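Local structure of malonyl CoA reductase (malonate semialdehyde-forming) (Sulfolobus tokodaii, 2EP5) at residues 177-182 against 242-247. The protein probably catalyses the NADP-dependent interconversion of malonyl-CoA and malonate semialdehyde, and belongs to the aspartate-semialdehyde dehydrogenase family. Numbering follows the deposited sequence.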
loop_
_atom_site.group_PDB
_atom_site.type_symbol
_atom_site.label_atom_id
_atom_site.label_comp_id
_atom_site.label_asym_id
_atom_site.label_seq_id
_atom_site.Cartn_x
_atom_site.Cartn_y
_atom_site.Cartn_z
ATOM N N LEU A 177 -1.030 -14.126 10.664
ATOM C CA LEU A 177 -1.177 -12.970 9.790
ATOM C C LEU A 177 -0.785 -13.486 8.409
ATOM O O LEU A 177 0.385 -13.753 8.138
ATOM C CB LEU A 177 -0.267 -11.824 10.239
ATOM C CG LEU A 177 -0.649 -11.155 11.572
ATOM C CD1 LEU A 177 -0.184 -12.016 12.717
ATOM C CD2 LEU A 177 0.006 -9.783 11.686
ATOM N N GLN A 178 -1.779 -13.628 7.538
ATOM C CA GLN A 178 -1.560 -14.186 6.217
ATOM C C GLN A 178 -1.570 -13.230 5.040
ATOM O O GLN A 178 -2.455 -12.378 4.902
ATOM C CB GLN A 178 -2.568 -15.320 6.011
ATOM C CG GLN A 178 -2.597 -16.219 7.243
ATOM C CD GLN A 178 -3.525 -17.408 7.143
ATOM O OE1 GLN A 178 -3.907 -17.981 8.165
ATOM N NE2 GLN A 178 -3.882 -17.798 5.928
ATOM N N ALA A 179 -0.568 -13.400 4.188
ATOM C CA ALA A 179 -0.397 -12.582 2.996
ATOM C C ALA A 179 -1.556 -12.743 2.031
ATOM O O ALA A 179 -2.280 -13.740 2.059
ATOM C CB ALA A 179 0.909 -12.948 2.303
ATOM N N VAL A 180 -1.727 -11.743 1.177
ATOM C CA VAL A 180 -2.789 -11.752 0.185
ATOM C C VAL A 180 -2.652 -12.914 -0.804
ATOM O O VAL A 180 -3.645 -13.546 -1.167
ATOM C CB VAL A 180 -2.800 -10.414 -0.603
ATOM C CG1 VAL A 180 -3.708 -10.520 -1.813
ATOM C CG2 VAL A 180 -3.281 -9.290 0.299
ATOM N N SER A 181 -1.426 -13.194 -1.240
ATOM C CA SER A 181 -1.193 -14.264 -2.207
ATOM C C SER A 181 -1.799 -15.579 -1.754
ATOM O O SER A 181 -2.135 -16.419 -2.580
ATOM C CB SER A 181 0.308 -14.453 -2.470
ATOM O OG SER A 181 0.988 -14.944 -1.330
ATOM N N GLY A 182 -1.934 -15.751 -0.442
ATOM C CA GLY A 182 -2.512 -16.973 0.096
ATOM C C GLY A 182 -3.891 -17.260 -0.476
ATOM O O GLY A 182 -4.368 -18.385 -0.426
ATOM N N VAL A 242 3.601 -11.868 0.003
ATOM C CA VAL A 242 3.965 -13.241 0.303
ATOM C C VAL A 242 4.523 -13.393 1.696
ATOM O O VAL A 242 5.285 -12.546 2.163
ATOM C CB VAL A 242 5.033 -13.753 -0.688
ATOM C CG1 VAL A 242 5.284 -15.248 -0.457
ATOM C CG2 VAL A 242 4.587 -13.468 -2.122
ATOM N N GLY A 243 4.150 -14.489 2.353
ATOM C CA GLY A 243 4.646 -14.749 3.691
ATOM C C GLY A 243 3.556 -14.757 4.741
ATOM O O GLY A 243 2.808 -13.782 4.878
ATOM N N HIS A 244 3.453 -15.875 5.459
ATOM C CA HIS A 244 2.477 -16.039 6.528
ATOM C C HIS A 244 3.198 -15.966 7.866
ATOM O O HIS A 244 4.144 -16.718 8.124
ATOM C CB HIS A 244 1.775 -17.394 6.434
ATOM C CG HIS A 244 0.737 -17.464 5.361
ATOM N ND1 HIS A 244 0.356 -16.364 4.621
ATOM C CD2 HIS A 244 -0.011 -18.499 4.911
ATOM C CE1 HIS A 244 -0.583 -16.719 3.763
ATOM N NE2 HIS A 244 -0.824 -18.009 3.919
ATOM N N MET A 245 2.751 -15.052 8.714
ATOM C CA MET A 245 3.348 -14.901 10.022
ATOM C C MET A 245 2.418 -15.533 11.054
ATOM O O MET A 245 1.196 -15.564 10.873
ATOM C CB MET A 245 3.566 -13.417 10.330
ATOM C CG MET A 245 4.138 -13.155 11.716
ATOM S SD MET A 245 4.892 -11.519 11.855
ATOM C CE MET A 245 6.184 -11.658 10.625
ATOM N N GLY A 246 3.001 -16.049 12.129
ATOM C CA GLY A 246 2.201 -16.662 13.169
ATOM C C GLY A 246 2.753 -16.378 14.551
ATOM O O GLY A 246 3.948 -16.567 14.804
ATOM N N VAL A 247 1.890 -15.891 15.438
ATOM C CA VAL A 247 2.286 -15.627 16.812
ATOM C C VAL A 247 1.766 -16.821 17.595
ATOM O O VAL A 247 0.552 -17.017 17.724
ATOM C CB VAL A 247 1.640 -14.349 17.376
ATOM C CG1 VAL A 247 2.076 -14.144 18.824
ATOM C CG2 VAL A 247 2.040 -13.163 16.534
#
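Just before its strand begins, Val-242 meets Ala-179 and Ser-181, which follow the end of strand 171-178. Val-242 CA lies 3.7 Å from Ala-179 CB. Ser-181 OG lies 3.8 Å from Val-242 CA and hydrogen-bonds to Arg-241 O and Asn-328 ND2. Gly-243 O accepts a weak bond from Ala-179 N, bent to 126° at the hydrogen. His-244 begins the strand and lies opposite Gln-178. Its CG is anti to the carbonyl carbon (chi1 -76°), which brings the imidazole over Gln-178. Gln-178 CB approaches one ring face in a CH-pi contact, 3.6 Å from the centroid of the His-244 ring and offset toward the rim. Ala-179 N lies near the ring plane, 3.1 Å from His-244 ND1. The Gln-178 amide is turned 44° from the ring; its OE1 is hydrogen-bonded to Thr-176 OG1 and its NE2 to Glu-204 OE2. Met-245 pairs with Leu-177 through two antiparallel backbone bonds: Leu-177 N to Met-245 O, 2.7 Å, and Met-245 N to Leu-177 O, 2.8 Å. Leu-177 CB and Met-245 CB share a sheet face, 4.2 Å apart, where Leu-177 also packs against Leu-177 of the second subunit. His-244, the predicted proton acceptor, touches Cys-151, the predicted acyl-thioester residue. The paired backbone and the tethered Gln-178 on one ring face are consistent with an imidazole of limited orientation beside the Cys-151 side chain.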